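Local coordinates for Ika8 (Synthetic construct, PDB 6G6O), which is a computationally designed, artificial eight-bladed beta-propeller of the WD40 type, with no natural or catalytic function assigned, at residues 26-31 against 38-43; 18-23 against 59-64; 145-150 against 159-164. All coordinates share one frame; numbering follows the deposited sequence.

Interaction 1: 26-31 against 38-43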
ATOM      1  N   ASN A  26     -13.824 -12.169  -3.910  1.00 24.16           N
ATOM      2  CA  ASN A  26     -13.667 -13.147  -2.840  1.00 28.25           C
ATOM      3  C   ASN A  26     -12.365 -13.922  -3.004  1.00 29.08           C
ATOM      4  O   ASN A  26     -12.264 -15.082  -2.600  1.00 29.92           O
ATOM      5  CB  ASN A  26     -14.861 -14.099  -2.794  1.00 30.18           C
ATOM      6  CG  ASN A  26     -16.079 -13.475  -2.140  1.00 32.14           C
ATOM      7  OD1 ASN A  26     -17.126 -13.322  -2.770  1.00 40.32           O
ATOM      8  ND2 ASN A  26     -15.948 -13.109  -0.871  1.00 32.94           N
ATOM      9  N   ILE A  27     -11.363 -13.287  -3.605  1.00 22.78           N
ATOM     10  CA  ILE A  27     -10.070 -13.902  -3.866  1.00 21.45           C
ATOM     11  C   ILE A  27      -9.001 -13.098  -3.145  1.00 19.71           C
ATOM     12  O   ILE A  27      -9.013 -11.863  -3.173  1.00 23.56           O
ATOM     13  CB  ILE A  27      -9.776 -13.975  -5.380  1.00 23.29           C
ATOM     14  CG1 ILE A  27     -10.726 -14.966  -6.058  1.00 33.84           C
ATOM     15  CG2 ILE A  27      -8.327 -14.362  -5.630  1.00 21.39           C
ATOM     16  CD1 ILE A  27     -10.375 -15.265  -7.499  1.00 32.93           C
ATOM     17  N   VAL A  28      -8.084 -13.802  -2.486  1.00 22.98           N
ATOM     18  CA  VAL A  28      -6.952 -13.191  -1.804  1.00 16.35           C
ATOM     19  C   VAL A  28      -5.678 -13.663  -2.488  1.00 18.23           C
ATOM     20  O   VAL A  28      -5.508 -14.863  -2.735  1.00 15.72           O
ATOM     21  CB  VAL A  28      -6.935 -13.543  -0.304  1.00 16.62           C
ATOM     22  CG1 VAL A  28      -5.564 -13.273   0.298  1.00 21.89           C
ATOM     23  CG2 VAL A  28      -7.997 -12.749   0.435  1.00 20.79           C
ATOM     24  N   VAL A  29      -4.796 -12.721  -2.808  1.00 18.89           N
ATOM     25  CA  VAL A  29      -3.474 -13.016  -3.348  1.00 15.60           C
ATOM     26  C   VAL A  29      -2.450 -12.588  -2.308  1.00  9.93           C
ATOM     27  O   VAL A  29      -2.434 -11.426  -1.884  1.00 18.20           O
ATOM     28  CB  VAL A  29      -3.231 -12.308  -4.689  1.00 16.07           C
ATOM     29  CG1 VAL A  29      -1.911 -12.757  -5.295  1.00 13.72           C
ATOM     30  CG2 VAL A  29      -4.379 -12.576  -5.646  1.00 18.32           C
ATOM     31  N   SER A  30      -1.601 -13.520  -1.892  1.00 11.50           N
ATOM     32  CA  SER A  30      -0.590 -13.255  -0.882  1.00 13.63           C
ATOM     33  C   SER A  30       0.787 -13.609  -1.423  1.00 13.58           C
ATOM     34  O   SER A  30       0.952 -14.614  -2.119  1.00 17.97           O
ATOM     35  CB  SER A  30      -0.873 -14.045   0.402  1.00 17.90           C
ATOM     36  OG  SER A  30      -0.729 -15.437   0.188  1.00 15.85           O
ATOM     37  N   GLY A  31       1.769 -12.772  -1.107  1.00 18.61           N
ATOM     38  CA  GLY A  31       3.149 -13.029  -1.466  1.00  9.74           C
ATOM     39  C   GLY A  31       4.009 -13.087  -0.219  1.00  9.54           C
ATOM     40  O   GLY A  31       3.741 -12.405   0.769  1.00 14.57           O
ATOM     41  N   LYS A  38       0.467 -17.157  -3.415  1.00 23.85           N
ATOM     42  CA  LYS A  38      -0.643 -18.083  -3.250  1.00 21.02           C
ATOM     43  C   LYS A  38      -1.960 -17.355  -3.473  1.00 14.07           C
ATOM     44  O   LYS A  38      -2.121 -16.204  -3.058  1.00 14.05           O
ATOM     45  CB  LYS A  38      -0.626 -18.728  -1.859  1.00 18.38           C
ATOM     46  CG  LYS A  38       0.491 -19.740  -1.665  1.00 16.15           C
ATOM     47  CD  LYS A  38       0.595 -20.177  -0.213  1.00 18.16           C
ATOM     48  CE  LYS A  38       1.677 -21.230  -0.023  1.00 20.28           C
ATOM     49  NZ  LYS A  38       1.322 -22.516  -0.684  1.00 23.31           N
ATOM     50  N   VAL A  39      -2.897 -18.033  -4.130  1.00 19.28           N
ATOM     51  CA  VAL A  39      -4.214 -17.488  -4.442  1.00 24.48           C
ATOM     52  C   VAL A  39      -5.243 -18.241  -3.611  1.00 22.77           C
ATOM     53  O   VAL A  39      -5.349 -19.470  -3.708  1.00 23.44           O
ATOM     54  CB  VAL A  39      -4.528 -17.595  -5.942  1.00 20.95           C
ATOM     55  CG1 VAL A  39      -5.892 -17.000  -6.243  1.00 17.15           C
ATOM     56  CG2 VAL A  39      -3.441 -16.910  -6.759  1.00 31.28           C
ATOM     57  N   TRP A  40      -6.005 -17.509  -2.804  1.00 22.41           N
ATOM     58  CA  TRP A  40      -6.937 -18.098  -1.855  1.00 19.27           C
ATOM     59  C   TRP A  40      -8.379 -17.858  -2.283  1.00 25.95           C
ATOM     60  O   TRP A  40      -8.687 -16.886  -2.977  1.00 26.74           O
ATOM     61  CB  TRP A  40      -6.725 -17.528  -0.449  1.00 18.41           C
ATOM     62  CG  TRP A  40      -5.307 -17.569   0.016  1.00 21.59           C
ATOM     63  CD1 TRP A  40      -4.426 -16.530   0.051  1.00 13.75           C
ATOM     64  CD2 TRP A  40      -4.603 -18.710   0.522  1.00 24.73           C
ATOM     65  NE1 TRP A  40      -3.216 -16.951   0.545  1.00 20.23           N
ATOM     66  CE2 TRP A  40      -3.299 -18.287   0.840  1.00 22.92           C
ATOM     67  CE3 TRP A  40      -4.949 -20.047   0.737  1.00 23.52           C
ATOM     68  CZ2 TRP A  40      -2.340 -19.152   1.361  1.00 20.78           C
ATOM     69  CZ3 TRP A  40      -3.996 -20.905   1.251  1.00 23.33           C
ATOM     70  CH2 TRP A  40      -2.707 -20.455   1.557  1.00 22.94           C
ATOM     71  N   ASP A  41      -9.258 -18.761  -1.854  1.00 27.91           N
ATOM     72  CA  ASP A  41     -10.701 -18.635  -2.039  1.00 26.03           C
ATOM     73  C   ASP A  41     -11.302 -18.251  -0.694  1.00 25.07           C
ATOM     74  O   ASP A  41     -11.312 -19.060   0.240  1.00 28.61           O
ATOM     75  CB  ASP A  41     -11.301 -19.939  -2.562  1.00 27.02           C
ATOM     76  CG  ASP A  41     -12.751 -19.794  -2.983  1.00 24.72           C
ATOM     77  OD1 ASP A  41     -13.342 -18.714  -2.770  1.00 31.72           O
ATOM     78  OD2 ASP A  41     -13.307 -20.773  -3.523  1.00 35.13           O
ATOM     79  N   ILE A  42     -11.802 -17.018  -0.592  1.00 23.37           N
ATOM     80  CA  ILE A  42     -12.357 -16.554   0.675  1.00 27.58           C
ATOM     81  C   ILE A  42     -13.635 -17.310   1.018  1.00 29.37           C
ATOM     82  O   ILE A  42     -13.914 -17.570   2.194  1.00 34.61           O
ATOM     83  CB  ILE A  42     -12.583 -15.030   0.623  1.00 29.63           C
ATOM     84  CG1 ILE A  42     -11.259 -14.301   0.872  1.00 25.61           C
ATOM     85  CG2 ILE A  42     -13.664 -14.589   1.609  1.00 32.25           C
ATOM     86  CD1 ILE A  42     -11.358 -13.133   1.828  1.00 29.05           C
ATOM     87  N   LEU A  43     -14.413 -17.704   0.009  1.00 25.38           N
ATOM     88  CA  LEU A  43     -15.684 -18.369   0.269  1.00 32.05           C
ATOM     89  C   LEU A  43     -15.507 -19.811   0.734  1.00 34.74           C
ATOM     90  O   LEU A  43     -16.321 -20.302   1.523  1.00 40.17           O
ATOM     91  CB  LEU A  43     -16.562 -18.324  -0.983  1.00 34.24           C
ATOM     92  CG  LEU A  43     -16.948 -16.918  -1.449  1.00 35.30           C
ATOM     93  CD1 LEU A  43     -17.968 -16.978  -2.575  1.00 29.96           C
ATOM     94  CD2 LEU A  43     -17.476 -16.096  -0.285  1.00 35.77           C
TER
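The indole of Trp40 meets Ser30 at its edge, and CB of Lys38, two residues back on the same strand, lies 3.4 Å above the plane of the Trp40 ring on one face, towards the rim. At the edge, NE1 of Trp40 donates to OG of Ser30 at 2.9 Å, though the hydroxyl sits too close to another atom for its place to be certain. Trp40 CG lies beside its own backbone N (chi1 -51°), which turns the five-membered ring towards the partner strand, where CD1 meets Val28 CG1 at 3.5 Å. The second flat group, the amide of Asn26, is met by Leu43, whose CD2 comes to 3.4 Å from ND2.

Between these side chains the antiparallel backbones are firmly laced. Val28 and Trp40 form a hydrogen-bonded pair, with Trp40 N reaching Val28 O at 2.7 Å in the carbonyl plane, and Ser30 and Lys38 form another. Beyond the strand, Ile42 N still finds Asn26 O at 2.8 Å, while Asp41, short and acidic, turns its OD1 back on Leu43 N at 3.1 Å in an Asx turn just where the strand stops; its OD2 is hydrogen-bonded to Thr44 OG1. Branched Val28 suits its place because its other methyl, CG2, packs on Ile42 CG1 (3.6 Å).

These are the two middle strands of a four-stranded blade. Strand 18-24 flanks one side, where Leu21 and Phe23 meet Val28, and strand 47-51 the other, where Asp50 pairs with the Lys38 amine; Ile27 and Val29 face Phe63 of the next blade.

Interaction 2: 18-23 against 59-64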
ATOM      1  N   ILE A  18       4.843 -12.808   5.363  1.00 12.27           N
ATOM      2  CA  ILE A  18       3.974 -12.196   4.364  1.00 17.45           C
ATOM      3  C   ILE A  18       4.520 -10.810   4.056  1.00 12.27           C
ATOM      4  O   ILE A  18       4.703  -9.987   4.961  1.00 14.30           O
ATOM      5  CB  ILE A  18       2.521 -12.124   4.851  1.00 13.36           C
ATOM      6  CG1 ILE A  18       2.008 -13.515   5.219  1.00  9.23           C
ATOM      7  CG2 ILE A  18       1.632 -11.502   3.781  1.00 15.23           C
ATOM      8  CD1 ILE A  18       2.038 -14.490   4.077  1.00  9.18           C
ATOM      9  N   THR A  19       4.793 -10.551   2.780  1.00 20.29           N
ATOM     10  CA  THR A  19       5.363  -9.282   2.359  1.00 16.64           C
ATOM     11  C   THR A  19       4.472  -8.499   1.407  1.00 14.41           C
ATOM     12  O   THR A  19       4.779  -7.337   1.121  1.00 24.25           O
ATOM     13  CB  THR A  19       6.728  -9.507   1.693  1.00 11.32           C
ATOM     14  OG1 THR A  19       6.578 -10.406   0.588  1.00 16.30           O
ATOM     15  CG2 THR A  19       7.716 -10.098   2.681  1.00 13.42           C
ATOM     16  N   ALA A  20       3.386  -9.089   0.915  1.00 15.92           N
ATOM     17  CA  ALA A  20       2.476  -8.396   0.015  1.00 11.63           C
ATOM     18  C   ALA A  20       1.111  -9.061   0.102  1.00 11.30           C
ATOM     19  O   ALA A  20       1.020 -10.281   0.249  1.00 16.78           O
ATOM     20  CB  ALA A  20       2.994  -8.417  -1.426  1.00 14.49           C
ATOM     21  N   LEU A  21       0.058  -8.253   0.005  1.00 16.29           N
ATOM     22  CA  LEU A  21      -1.301  -8.749   0.176  1.00 17.04           C
ATOM     23  C   LEU A  21      -2.241  -7.953  -0.712  1.00 13.97           C
ATOM     24  O   LEU A  21      -2.201  -6.720  -0.713  1.00 23.07           O
ATOM     25  CB  LEU A  21      -1.737  -8.649   1.644  1.00 23.94           C
ATOM     26  CG  LEU A  21      -3.011  -9.368   2.092  1.00 20.78           C
ATOM     27  CD1 LEU A  21      -2.876 -10.873   1.924  1.00 18.81           C
ATOM     28  CD2 LEU A  21      -3.327  -9.015   3.535  1.00 12.97           C
ATOM     29  N   ALA A  22      -3.084  -8.661  -1.461  1.00 18.18           N
ATOM     30  CA  ALA A  22      -4.081  -8.042  -2.319  1.00 18.47           C
ATOM     31  C   ALA A  22      -5.394  -8.798  -2.169  1.00 15.94           C
ATOM     32  O   ALA A  22      -5.404 -10.013  -1.964  1.00 18.83           O
ATOM     33  CB  ALA A  22      -3.635  -8.028  -3.784  1.00 14.51           C
ATOM     34  N   PHE A  23      -6.502  -8.068  -2.280  1.00 13.23           N
ATOM     35  CA  PHE A  23      -7.824  -8.622  -2.009  1.00 18.67           C
ATOM     36  C   PHE A  23      -8.835  -8.000  -2.961  1.00 15.98           C
ATOM     37  O   PHE A  23      -9.045  -6.785  -2.938  1.00 21.16           O
ATOM     38  CB  PHE A  23      -8.226  -8.370  -0.553  1.00 17.10           C
ATOM     39  CG  PHE A  23      -9.587  -8.893  -0.194  1.00 21.59           C
ATOM     40  CD1 PHE A  23     -10.068 -10.064  -0.757  1.00 20.91           C
ATOM     41  CD2 PHE A  23     -10.381  -8.217   0.717  1.00 15.98           C
ATOM     42  CE1 PHE A  23     -11.317 -10.543  -0.428  1.00 20.20           C
ATOM     43  CE2 PHE A  23     -11.631  -8.695   1.052  1.00 21.25           C
ATOM     44  CZ  PHE A  23     -12.098  -9.861   0.481  1.00 20.59           C
ATOM     45  N   THR A  59       7.509  -8.257  -3.195  1.00 18.52           N
ATOM     46  CA  THR A  59       7.516  -6.988  -2.486  1.00 12.48           C
ATOM     47  C   THR A  59       6.247  -6.170  -2.666  1.00 10.27           C
ATOM     48  O   THR A  59       5.968  -5.310  -1.824  1.00 14.37           O
ATOM     49  CB  THR A  59       8.717  -6.136  -2.924  1.00 17.50           C
ATOM     50  OG1 THR A  59       8.717  -5.997  -4.350  1.00 13.49           O
ATOM     51  CG2 THR A  59      10.018  -6.788  -2.488  1.00 13.84           C
ATOM     52  N   ALA A  60       5.480  -6.406  -3.725  1.00 13.44           N
ATOM     53  CA  ALA A  60       4.272  -5.634  -3.973  1.00 15.02           C
ATOM     54  C   ALA A  60       3.303  -6.469  -4.793  1.00 12.51           C
ATOM     55  O   ALA A  60       3.711  -7.292  -5.616  1.00 18.06           O
ATOM     56  CB  ALA A  60       4.583  -4.316  -4.693  1.00 15.05           C
ATOM     57  N   LEU A  61       2.013  -6.246  -4.559  1.00 14.25           N
ATOM     58  CA  LEU A  61       0.960  -6.953  -5.270  1.00 17.97           C
ATOM     59  C   LEU A  61      -0.115  -5.963  -5.689  1.00 13.50           C
ATOM     60  O   LEU A  61      -0.509  -5.094  -4.906  1.00 17.94           O
ATOM     61  CB  LEU A  61       0.335  -8.060  -4.408  1.00 18.20           C
ATOM     62  CG  LEU A  61       1.065  -9.401  -4.310  1.00 12.93           C
ATOM     63  CD1 LEU A  61       0.406 -10.281  -3.264  1.00 14.37           C
ATOM     64  CD2 LEU A  61       1.101 -10.104  -5.654  1.00 15.90           C
ATOM     65  N   GLN A  62      -0.581  -6.099  -6.928  1.00 16.01           N
ATOM     66  CA  GLN A  62      -1.694  -5.315  -7.449  1.00 14.42           C
ATOM     67  C   GLN A  62      -2.687  -6.275  -8.080  1.00 13.16           C
ATOM     68  O   GLN A  62      -2.328  -7.027  -8.989  1.00 17.96           O
ATOM     69  CB  GLN A  62      -1.217  -4.278  -8.469  1.00 18.10           C
ATOM     70  CG  GLN A  62      -0.487  -3.102  -7.848  1.00 15.01           C
ATOM     71  CD  GLN A  62      -1.378  -2.283  -6.940  1.00 12.43           C
ATOM     72  OE1 GLN A  62      -2.540  -2.034  -7.256  1.00 17.20           O
ATOM     73  NE2 GLN A  62      -0.839  -1.864  -5.802  1.00 18.42           N
ATOM     74  N   PHE A  63      -3.928  -6.252  -7.601  1.00 18.24           N
ATOM     75  CA  PHE A  63      -4.959  -7.195  -8.029  1.00 17.16           C
ATOM     76  C   PHE A  63      -6.182  -6.398  -8.458  1.00 18.99           C
ATOM     77  O   PHE A  63      -6.882  -5.827  -7.617  1.00 25.59           O
ATOM     78  CB  PHE A  63      -5.296  -8.174  -6.902  1.00 21.45           C
ATOM     79  CG  PHE A  63      -6.255  -9.264  -7.294  1.00 22.91           C
ATOM     80  CD1 PHE A  63      -6.458  -9.597  -8.622  1.00 21.07           C
ATOM     81  CD2 PHE A  63      -6.949  -9.963  -6.320  1.00 24.15           C
ATOM     82  CE1 PHE A  63      -7.342 -10.598  -8.970  1.00 28.10           C
ATOM     83  CE2 PHE A  63      -7.833 -10.966  -6.663  1.00 21.17           C
ATOM     84  CZ  PHE A  63      -8.030 -11.284  -7.988  1.00 25.83           C
ATOM     85  N   LYS A  64      -6.437  -6.362  -9.763  1.00 18.89           N
ATOM     86  CA  LYS A  64      -7.536  -5.589 -10.324  1.00 23.78           C
ATOM     87  C   LYS A  64      -8.243  -6.432 -11.372  1.00 21.29           C
ATOM     88  O   LYS A  64      -7.587  -7.034 -12.228  1.00 24.38           O
ATOM     89  CB  LYS A  64      -7.030  -4.280 -10.940  1.00 20.13           C
ATOM     90  CG  LYS A  64      -8.111  -3.414 -11.558  1.00 26.04           C
ATOM     91  CD  LYS A  64      -7.587  -2.015 -11.841  1.00 23.76           C
ATOM     92  CE  LYS A  64      -6.410  -2.050 -12.803  1.00 19.76           C
ATOM     93  NZ  LYS A  64      -6.831  -2.387 -14.190  1.00 23.16           N
TER
HETATM   94  O   HOH W   1      -2.392  -4.432  -3.068  1.00 25.54           O
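Leu61 rises from its strand into the step between Ala20 and Ala22, and its CB, CG and CD1 each have a neighbour there. Its CB sits 4.0 Å from Ala20 CB and equally far from Ala22 CB, so it straddles the two methyls. With CG placed beside its own backbone N (chi1 -81°), the chain leans towards Ala20, and CG closes to 3.6 Å of Ala20 CB. At the tip, CD1 goes past the methyl to the backbone, resting 3.6 Å from Ala20 O, and it also touches Val29 O on the strand behind. Alanine suits both positions: a bare methyl lets a large side chain from the facing strand come down almost onto the peptide backbone.

One step further on, Phe63 repeats the pattern, its CB lying 3.5 Å from Ala22 CB, while its ring passes on towards strand 27-32.

The strands run nearly parallel, 11° apart, with axes 5.5 Å from each other at their closest, yet they belong to different blades and do not pair as a sheet. A single water spans them instead, donating to Leu61 O at 2.7 Å and more loosely to Leu21 O at 3.3 Å. Thr59 sends its OG1 onward to Ile98 O of the following blade. The junction of these innermost strands therefore rests on apolar fit, with the water as the direct polar bridge, so shape rather than backbone pairing matches blade to blade here.

Interaction 3: 145-150 against 159-164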
ATOM      1  N   ASP A 145      -5.592   8.537 -13.748  1.00 37.16           N
ATOM      2  CA  ASP A 145      -5.894   9.474 -14.833  1.00 41.56           C
ATOM      3  C   ASP A 145      -4.632   9.914 -15.572  1.00 35.50           C
ATOM      4  O   ASP A 145      -4.389  11.103 -15.787  1.00 38.98           O
ATOM      5  CB  ASP A 145      -6.660  10.686 -14.302  1.00 42.14           C
ATOM      6  CG  ASP A 145      -8.112  10.374 -14.006  1.00 49.12           C
ATOM      7  OD1 ASP A 145      -8.782   9.776 -14.875  1.00 51.80           O
ATOM      8  OD2 ASP A 145      -8.584  10.724 -12.904  1.00 57.47           O
ATOM      9  N   ASN A 146      -3.821   8.932 -15.966  1.00 35.81           N
ATOM     10  CA  ASN A 146      -2.570   9.156 -16.690  1.00 33.90           C
ATOM     11  C   ASN A 146      -1.615  10.079 -15.938  1.00 33.53           C
ATOM     12  O   ASN A 146      -0.723  10.680 -16.543  1.00 36.35           O
ATOM     13  CB  ASN A 146      -2.833   9.707 -18.097  1.00 33.74           C
ATOM     14  CG  ASN A 146      -3.115   8.613 -19.109  1.00 34.62           C
ATOM     15  OD1 ASN A 146      -2.405   7.609 -19.169  1.00 31.72           O
ATOM     16  ND2 ASN A 146      -4.154   8.804 -19.913  1.00 41.42           N
ATOM     17  N   ILE A 147      -1.785  10.203 -14.625  1.00 30.70           N
ATOM     18  CA  ILE A 147      -0.932  11.034 -13.786  1.00 24.72           C
ATOM     19  C   ILE A 147      -0.307  10.148 -12.721  1.00 24.68           C
ATOM     20  O   ILE A 147      -1.019   9.450 -11.990  1.00 26.09           O
ATOM     21  CB  ILE A 147      -1.715  12.192 -13.141  1.00 33.09           C
ATOM     22  CG1 ILE A 147      -2.311  13.106 -14.216  1.00 34.55           C
ATOM     23  CG2 ILE A 147      -0.820  12.985 -12.199  1.00 24.81           C
ATOM     24  CD1 ILE A 147      -3.127  14.252 -13.659  1.00 26.02           C
ATOM     25  N   VAL A 148       1.020  10.174 -12.637  1.00 22.99           N
ATOM     26  CA  VAL A 148       1.773   9.405 -11.653  1.00 23.88           C
ATOM     27  C   VAL A 148       2.336  10.370 -10.621  1.00 28.99           C
ATOM     28  O   VAL A 148       2.995  11.355 -10.975  1.00 27.01           O
ATOM     29  CB  VAL A 148       2.901   8.593 -12.313  1.00 23.62           C
ATOM     30  CG1 VAL A 148       3.675   7.813 -11.262  1.00 24.53           C
ATOM     31  CG2 VAL A 148       2.337   7.663 -13.370  1.00 26.48           C
ATOM     32  N   VAL A 149       2.074  10.091  -9.347  1.00 27.39           N
ATOM     33  CA  VAL A 149       2.632  10.849  -8.235  1.00 22.41           C
ATOM     34  C   VAL A 149       3.471   9.889  -7.406  1.00 31.85           C
ATOM     35  O   VAL A 149       2.949   8.903  -6.872  1.00 33.84           O
ATOM     36  CB  VAL A 149       1.541  11.510  -7.382  1.00 23.30           C
ATOM     37  CG1 VAL A 149       2.168  12.414  -6.336  1.00 23.52           C
ATOM     38  CG2 VAL A 149       0.592  12.300  -8.266  1.00 26.31           C
ATOM     39  N   SER A 150       4.767  10.175  -7.300  1.00 26.90           N
ATOM     40  CA  SER A 150       5.721   9.271  -6.677  1.00 18.23           C
ATOM     41  C   SER A 150       6.417   9.948  -5.506  1.00 16.66           C
ATOM     42  O   SER A 150       6.661  11.157  -5.520  1.00 23.51           O
ATOM     43  CB  SER A 150       6.767   8.797  -7.690  1.00 26.00           C
ATOM     44  OG  SER A 150       7.509   9.890  -8.202  1.00 25.51           O
ATOM     45  N   VAL A 159       5.495  14.658  -9.841  1.00 26.35           N
ATOM     46  CA  VAL A 159       4.259  14.433 -10.580  1.00 27.08           C
ATOM     47  C   VAL A 159       4.601  14.348 -12.060  1.00 28.68           C
ATOM     48  O   VAL A 159       5.096  15.322 -12.641  1.00 24.39           O
ATOM     49  CB  VAL A 159       3.225  15.544 -10.331  1.00 23.80           C
ATOM     50  CG1 VAL A 159       1.957  15.269 -11.124  1.00 38.37           C
ATOM     51  CG2 VAL A 159       2.914  15.667  -8.847  1.00 25.94           C
ATOM     52  N   TRP A 160       4.337  13.193 -12.668  1.00 34.59           N
ATOM     53  CA  TRP A 160       4.571  12.975 -14.088  1.00 28.89           C
ATOM     54  C   TRP A 160       3.248  12.740 -14.802  1.00 31.57           C
ATOM     55  O   TRP A 160       2.300  12.200 -14.225  1.00 32.61           O
ATOM     56  CB  TRP A 160       5.490  11.769 -14.341  1.00 26.59           C
ATOM     57  CG  TRP A 160       6.646  11.640 -13.400  1.00 35.67           C
ATOM     58  CD1 TRP A 160       6.612  11.177 -12.115  1.00 30.11           C
ATOM     59  CD2 TRP A 160       8.017  11.954 -13.677  1.00 42.81           C
ATOM     60  NE1 TRP A 160       7.875  11.195 -11.573  1.00 37.39           N
ATOM     61  CE2 TRP A 160       8.755  11.667 -12.511  1.00 44.07           C
ATOM     62  CE3 TRP A 160       8.690  12.456 -14.796  1.00 38.23           C
ATOM     63  CZ2 TRP A 160      10.133  11.865 -12.432  1.00 38.70           C
ATOM     64  CZ3 TRP A 160      10.059  12.650 -14.716  1.00 34.59           C
ATOM     65  CH2 TRP A 160      10.764  12.356 -13.543  1.00 34.33           C
ATOM     66  N   TYR A 161       3.194  13.140 -16.068  1.00 33.28           N
ATOM     67  CA  TYR A 161       2.074  12.821 -16.941  1.00 25.92           C
ATOM     68  C   TYR A 161       2.522  11.752 -17.927  1.00 36.33           C
ATOM     69  O   TYR A 161       3.493  11.952 -18.665  1.00 37.00           O
ATOM     70  CB  TYR A 161       1.561  14.057 -17.680  1.00 32.33           C
ATOM     71  CG  TYR A 161       0.185  13.850 -18.270  1.00 36.03           C
ATOM     72  CD1 TYR A 161      -0.953  13.984 -17.485  1.00 35.73           C
ATOM     73  CD2 TYR A 161       0.023  13.502 -19.605  1.00 37.14           C
ATOM     74  CE1 TYR A 161      -2.214  13.788 -18.015  1.00 38.16           C
ATOM     75  CE2 TYR A 161      -1.236  13.303 -20.144  1.00 40.96           C
ATOM     76  CZ  TYR A 161      -2.350  13.448 -19.343  1.00 40.73           C
ATOM     77  OH  TYR A 161      -3.607  13.252 -19.872  1.00 44.29           O
ATOM     78  N   ILE A 162       1.817  10.618 -17.929  1.00 34.75           N
ATOM     79  CA  ILE A 162       2.200   9.498 -18.777  1.00 38.37           C
ATOM     80  C   ILE A 162       2.071   9.887 -20.244  1.00 45.61           C
ATOM     81  O   ILE A 162       1.111  10.553 -20.653  1.00 43.87           O
ATOM     82  CB  ILE A 162       1.344   8.266 -18.441  1.00 40.98           C
ATOM     83  CG1 ILE A 162       1.612   7.821 -17.003  1.00 32.55           C
ATOM     84  CG2 ILE A 162       1.613   7.129 -19.424  1.00 38.22           C
ATOM     85  CD1 ILE A 162       1.293   6.369 -16.739  1.00 37.26           C
ATOM     86  N   GLY A 163       3.051   9.472 -21.043  1.00 47.90           N
ATOM     87  CA  GLY A 163       3.082   9.818 -22.449  1.00 49.34           C
ATOM     88  C   GLY A 163       3.994  10.996 -22.714  1.00 43.48           C
ATOM     89  O   GLY A 163       4.916  10.910 -23.531  1.00 47.70           O
ATOM     90  N   THR A 164       3.739  12.107 -22.021  1.00 45.05           N
ATOM     91  CA  THR A 164       4.618  13.266 -22.132  1.00 46.36           C
ATOM     92  C   THR A 164       5.981  12.990 -21.513  1.00 47.40           C
ATOM     93  O   THR A 164       6.991  13.538 -21.970  1.00 51.06           O
ATOM     94  CB  THR A 164       3.969  14.482 -21.471  1.00 40.17           C
ATOM     95  OG1 THR A 164       2.599  14.574 -21.880  1.00 40.54           O
ATOM     96  CG2 THR A 164       4.696  15.761 -21.864  1.00 44.77           C
TER
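Tyr161 lays one face of its ring over the carbonyl oxygen of Asn146, which sits 3.4 Å above the ring plane, offset towards the rim. With CG opposite its backbone N (chi1 -164°), the ring is brought back over the turn that leads into the partner strand, and its CD1 also meets Ile147 CG1 at 3.6 Å. That turn holds Asp145 and Asn146 in left-handed backbone conformations, which asparagine and aspartate tolerate better than most residues. With an alanine at Tyr161, the Asn146 carbonyl and the Ile147 chain would probably lose their cover, opening a gap beside the turn.

Further along this face, Ile147 crosses Val159 obliquely, CG2 to CG1 at 3.8 Å, and Val149 lies alongside Val159, both pointing the same way. On the other face Val148 CG2 packs on Ile162 CG1 at 3.7 Å, and Trp160 turns its edge to Ser150. Trp160 NE1 and Ser150 OG are 3.6 Å apart, too far to bond; the serine hydroxyl bonds to His134 instead. Beta-branched residues suit these sites because they favour extended backbone and fill both faces.

The backbones are tied by Trp160 N to Val148 O (2.8 Å) and its return bond, and by Ile162 N to Asn146 O (2.9 Å). This is the central hairpin of a WD40 propeller blade, with Tyr161 following the tryptophan where the family's signature pair would carry aspartate.

Overall arrangement
Interactions 1 and 2 are neighbours, their centres about 10 Å apart. They meet in one blade, where strand 27-32 of interaction 1 lies next to strand 18-24 of interaction 2 in the same sheet, and Ala22 N probably donates to Val29 O (2.9 Å). Along the chain, interaction 1 is nested inside the loop closed by interaction 2, which reaches across to the innermost strand of the next blade. Interaction 3 comes later, three blades on from interaction 1, with centres about 31 Å apart; its centre is about 22 Å from that of interaction 2, and it touches neither. Contacts of these two kinds, within a blade and between blades, would build up the propeller, while strands 7-10 and 317-321 close the ring.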